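PDB 2JJX: uridylate kinase from Bacillus anthracis, which probably catalyses the ATP-dependent phosphorylation of UMP to UDP in pyrimidine biosynthesis and carries an allosteric nucleotide-binding site. Local coordinates for residues 11-23 against 157-170. Sequence-based numbering, arbitrary orientation.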
loop_
_atom_site.group_PDB
_atom_site.type_symbol
_atom_site.label_atom_id
_atom_site.label_comp_id
_atom_site.label_asym_id
_atom_site.label_seq_id
_atom_site.Cartn_x
_atom_site.Cartn_y
_atom_site.Cartn_z
ATOM N N PRO A 11 6.062 38.947 14.801
ATOM C CA PRO A 11 6.441 37.705 15.483
ATOM C C PRO A 11 5.522 36.577 15.000
ATOM O O PRO A 11 4.292 36.718 14.969
ATOM C CB PRO A 11 6.175 38.029 16.956
ATOM C CG PRO A 11 5.001 38.951 16.901
ATOM C CD PRO A 11 5.055 39.697 15.577
ATOM N N TYR A 12 6.120 35.492 14.522
ATOM C CA TYR A 12 5.323 34.389 14.003
ATOM C C TYR A 12 5.322 33.238 14.994
ATOM O O TYR A 12 6.331 32.945 15.630
ATOM C CB TYR A 12 5.899 33.925 12.673
ATOM C CG TYR A 12 6.177 35.054 11.715
ATOM C CD1 TYR A 12 5.121 35.750 11.128
ATOM C CD2 TYR A 12 7.466 35.294 11.241
ATOM C CE1 TYR A 12 5.343 36.726 10.152
ATOM C CE2 TYR A 12 7.704 36.262 10.253
ATOM C CZ TYR A 12 6.635 36.979 9.726
ATOM O OH TYR A 12 6.836 37.953 8.774
ATOM N N LYS A 13 4.205 32.536 15.070
ATOM C CA LYS A 13 4.123 31.362 15.924
ATOM C C LYS A 13 4.511 30.097 15.151
ATOM O O LYS A 13 5.089 29.183 15.741
ATOM C CB LYS A 13 2.716 31.184 16.499
ATOM C CG LYS A 13 2.080 32.434 17.066
ATOM C CD LYS A 13 1.037 32.079 18.110
ATOM C CE LYS A 13 1.527 32.379 19.517
ATOM N NZ LYS A 13 0.378 32.518 20.452
ATOM N N ARG A 14 4.140 30.027 13.866
ATOM C CA ARG A 14 4.393 28.864 13.001
ATOM C C ARG A 14 5.114 29.283 11.738
ATOM O O ARG A 14 4.731 30.236 11.072
ATOM C CB ARG A 14 3.083 28.193 12.591
ATOM C CG ARG A 14 2.932 26.759 13.056
ATOM C CD ARG A 14 2.727 25.821 11.896
ATOM N NE ARG A 14 1.392 25.221 11.846
ATOM C CZ ARG A 14 0.687 24.816 12.901
ATOM N NH1 ARG A 14 1.140 24.979 14.132
ATOM N NH2 ARG A 14 -0.503 24.268 12.717
ATOM N N VAL A 15 6.087 28.484 11.337
ATOM C CA VAL A 15 6.957 28.862 10.230
ATOM C C VAL A 15 7.472 27.684 9.380
ATOM O O VAL A 15 7.762 26.620 9.888
ATOM C CB VAL A 15 8.117 29.648 10.851
ATOM C CG1 VAL A 15 9.436 28.926 10.681
ATOM C CG2 VAL A 15 8.123 31.091 10.368
ATOM N N LEU A 16 7.624 27.892 8.081
ATOM C CA LEU A 16 8.160 26.860 7.189
ATOM C C LEU A 16 9.494 27.349 6.699
ATOM O O LEU A 16 9.580 28.418 6.112
ATOM C CB LEU A 16 7.266 26.655 5.954
ATOM C CG LEU A 16 7.559 25.591 4.878
ATOM C CD1 LEU A 16 8.907 25.738 4.194
ATOM C CD2 LEU A 16 7.319 24.170 5.368
ATOM N N ILE A 17 10.529 26.549 6.909
ATOM C CA ILE A 17 11.839 26.915 6.420
ATOM C C ILE A 17 12.198 26.176 5.137
ATOM O O ILE A 17 12.221 24.958 5.099
ATOM C CB ILE A 17 12.910 26.729 7.444
ATOM C CG1 ILE A 17 12.618 27.586 8.671
ATOM C CG2 ILE A 17 14.241 27.079 6.824
ATOM C CD1 ILE A 17 13.376 27.127 9.931
ATOM N N LYS A 18 12.487 26.926 4.080
ATOM C CA LYS A 18 12.879 26.305 2.833
ATOM C C LYS A 18 14.385 26.454 2.695
ATOM O O LYS A 18 14.926 27.569 2.736
ATOM C CB LYS A 18 12.131 26.914 1.642
ATOM C CG LYS A 18 12.979 27.105 0.402
ATOM C CD LYS A 18 12.626 26.075 -0.643
ATOM C CE LYS A 18 13.111 26.543 -2.012
ATOM N NZ LYS A 18 14.605 26.457 -2.186
ATOM N N LEU A 19 15.032 25.292 2.621
ATOM C CA LEU A 19 16.474 25.132 2.546
ATOM C C LEU A 19 16.809 24.406 1.247
ATOM O O LEU A 19 16.260 23.338 0.969
ATOM C CB LEU A 19 16.893 24.181 3.670
ATOM C CG LEU A 19 17.716 24.595 4.884
ATOM C CD1 LEU A 19 18.504 25.828 4.514
ATOM C CD2 LEU A 19 16.770 24.865 6.031
ATOM N N SER A 20 17.786 24.912 0.508
ATOM C CA SER A 20 18.234 24.236 -0.701
ATOM C C SER A 20 19.212 23.150 -0.288
ATOM O O SER A 20 19.889 23.275 0.723
ATOM C CB SER A 20 18.912 25.220 -1.683
ATOM O OG SER A 20 18.396 25.084 -3.008
ATOM N N GLY A 21 19.282 22.084 -1.075
ATOM C CA GLY A 21 20.210 20.998 -0.836
ATOM C C GLY A 21 21.652 21.453 -0.847
ATOM O O GLY A 21 22.483 20.935 -0.124
ATOM N N GLY A 22 21.943 22.464 -1.643
ATOM C CA GLY A 22 23.281 23.008 -1.760
ATOM C C GLY A 22 23.867 23.571 -0.474
ATOM O O GLY A 22 25.079 23.716 -0.330
ATOM N N ALA A 23 23.000 23.934 0.461
ATOM C CA ALA A 23 23.447 24.495 1.726
ATOM C C ALA A 23 24.018 23.419 2.645
ATOM O O ALA A 23 24.596 23.743 3.681
ATOM C CB ALA A 23 22.298 25.206 2.439
ATOM N N ALA A 157 3.541 24.942 3.485
ATOM C CA ALA A 157 3.416 26.048 4.447
ATOM C C ALA A 157 1.927 26.352 4.655
ATOM O O ALA A 157 1.431 26.298 5.774
ATOM C CB ALA A 157 4.184 27.330 3.958
ATOM N N ILE A 158 1.212 26.615 3.563
ATOM C CA ILE A 158 -0.222 26.914 3.620
ATOM C C ILE A 158 -0.987 25.768 4.290
ATOM O O ILE A 158 -1.741 25.968 5.237
ATOM C CB ILE A 158 -0.814 27.311 2.255
ATOM C CG1 ILE A 158 -0.111 28.527 1.644
ATOM C CG2 ILE A 158 -2.308 27.536 2.332
ATOM C CD1 ILE A 158 -0.298 28.614 0.153
ATOM N N GLU A 159 -0.740 24.545 3.838
ATOM C CA GLU A 159 -1.403 23.365 4.410
ATOM C C GLU A 159 -1.217 23.324 5.935
ATOM O O GLU A 159 -2.050 22.795 6.675
ATOM C CB GLU A 159 -0.781 22.092 3.816
ATOM C CG GLU A 159 -1.476 21.528 2.589
ATOM C CD GLU A 159 -0.756 20.291 2.038
ATOM O OE1 GLU A 159 0.445 20.397 1.709
ATOM O OE2 GLU A 159 -1.374 19.209 1.916
ATOM N N MET A 160 -0.076 23.814 6.396
ATOM C CA MET A 160 0.271 23.697 7.792
ATOM C C MET A 160 -0.168 24.923 8.596
ATOM O O MET A 160 -0.040 24.950 9.818
ATOM C CB MET A 160 1.776 23.416 7.916
ATOM C CG MET A 160 2.146 22.491 9.055
ATOM S SD MET A 160 1.898 20.759 8.745
ATOM C CE MET A 160 0.476 20.701 7.796
ATOM N N ASN A 161 -0.777 25.881 7.905
ATOM C CA ASN A 161 -1.333 27.084 8.527
ATOM C C ASN A 161 -0.150 27.861 9.047
ATOM O O ASN A 161 -0.152 28.327 10.183
ATOM C CB ASN A 161 -2.217 26.762 9.728
ATOM C CG ASN A 161 -3.530 26.101 9.353
ATOM O OD1 ASN A 161 -3.783 25.789 8.193
ATOM N ND2 ASN A 161 -4.335 25.798 10.365
ATOM N N SER A 162 0.912 27.892 8.253
ATOM C CA SER A 162 2.106 28.616 8.650
ATOM C C SER A 162 1.882 30.124 8.618
ATOM O O SER A 162 0.978 30.604 7.953
ATOM C CB SER A 162 3.285 28.186 7.785
ATOM O OG SER A 162 3.533 26.813 8.040
ATOM N N ASP A 163 2.646 30.858 9.417
ATOM C CA ASP A 163 2.504 32.305 9.489
ATOM C C ASP A 163 3.394 32.990 8.440
ATOM O O ASP A 163 3.189 34.157 8.087
ATOM C CB ASP A 163 2.949 32.780 10.869
ATOM C CG ASP A 163 1.860 32.642 11.921
ATOM O OD1 ASP A 163 0.676 32.501 11.549
ATOM O OD2 ASP A 163 2.177 32.742 13.123
ATOM N N ALA A 164 4.445 32.291 8.022
ATOM C CA ALA A 164 5.408 32.829 7.074
ATOM C C ALA A 164 6.264 31.700 6.491
ATOM O O ALA A 164 6.327 30.618 7.060
ATOM C CB ALA A 164 6.259 33.854 7.742
ATOM N N ILE A 165 6.882 31.938 5.334
ATOM C CA ILE A 165 7.810 30.977 4.764
ATOM C C ILE A 165 9.155 31.667 4.686
ATOM O O ILE A 165 9.275 32.724 4.091
ATOM C CB ILE A 165 7.396 30.403 3.404
ATOM C CG1 ILE A 165 8.409 29.344 2.991
ATOM C CG2 ILE A 165 7.447 31.446 2.344
ATOM C CD1 ILE A 165 8.314 28.940 1.545
ATOM N N LEU A 166 10.150 31.129 5.375
ATOM C CA LEU A 166 11.465 31.733 5.336
ATOM C C LEU A 166 12.281 30.964 4.315
ATOM O O LEU A 166 12.458 29.761 4.423
ATOM C CB LEU A 166 12.110 31.718 6.724
ATOM C CG LEU A 166 11.208 32.009 7.920
ATOM C CD1 LEU A 166 11.845 31.353 9.124
ATOM C CD2 LEU A 166 11.079 33.485 8.147
ATOM N N VAL A 167 12.616 31.645 3.229
ATOM C CA VAL A 167 13.386 31.042 2.163
ATOM C C VAL A 167 14.864 31.404 2.283
ATOM O O VAL A 167 15.299 32.512 1.955
ATOM C CB VAL A 167 12.770 31.338 0.814
ATOM C CG1 VAL A 167 11.574 32.244 0.976
ATOM C CG2 VAL A 167 13.794 31.918 -0.141
ATOM N N ALA A 168 15.599 30.508 2.923
ATOM C CA ALA A 168 17.016 30.717 3.142
ATOM C C ALA A 168 17.850 30.653 1.859
ATOM O O ALA A 168 17.828 29.669 1.124
ATOM C CB ALA A 168 17.523 29.711 4.161
ATOM N N LYS A 169 18.617 31.709 1.622
ATOM C CA LYS A 169 19.515 31.799 0.474
ATOM C C LYS A 169 20.942 31.763 1.017
ATOM O O LYS A 169 21.180 32.084 2.193
ATOM C CB LYS A 169 19.318 33.134 -0.262
ATOM C CG LYS A 169 18.243 33.127 -1.345
ATOM C CD LYS A 169 17.629 31.744 -1.504
ATOM C CE LYS A 169 16.981 31.581 -2.876
ATOM N NZ LYS A 169 16.465 32.888 -3.367
ATOM N N GLN A 170 21.883 31.361 0.165
ATOM C CA GLN A 170 23.294 31.378 0.530
ATOM C C GLN A 170 24.030 32.440 -0.284
ATOM O O GLN A 170 23.905 32.506 -1.509
ATOM C CB GLN A 170 23.981 29.996 0.449
ATOM C CG GLN A 170 23.421 28.985 -0.536
ATOM C CD GLN A 170 24.344 27.786 -0.765
ATOM O OE1 GLN A 170 25.126 27.402 0.113
ATOM N NE2 GLN A 170 24.241 27.180 -1.952
#
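With CG turned anti to the carbonyl carbon in both Tyr-12 (chi1 -48°) and Asp-163 (chi1 -83°), the phenol ring is laid across Ala-164 and the carboxylate is brought up to the backbone of Lys-13. Ala-164 CB sits over the ring centre of Tyr-12 in a CH-pi contact, 3.7 Å from the centroid, while the phenol OH reaches His-221. Asp-163 OD2 accepts a hydrogen bond from Lys-13 N at 2.8 Å through its anti lone pair, and Asp-163 N returns a bond to Arg-14 O from above the carbonyl plane. Bends at chi2 and chi3 take the Arg-14 guanidinium to the last turn of helix 150-160, where NE donates to Met-160 O near the guanidinium plane; NH1 forms salt bridges with Glu-53 and Asp-131. The helix closes in a Schellman motif at Asn-161, and Ser-162 OG bonds back to Ala-157 O. Beyond this junction the strands run parallel, with Leu-16 and Lys-18 each bonded through both N and O. Leu-16 CB meets Ala-157 CB (3.7 Å) on one face; on the other, Leu-166 CD1 rests against both Val-15 CG1 and Ile-17 CG1. Strand 14-19, also bonded to strand 53-58 along its other edge, lies centrally in the largely parallel, helix-flanked alpha/beta sheet of the amino acid kinase fold.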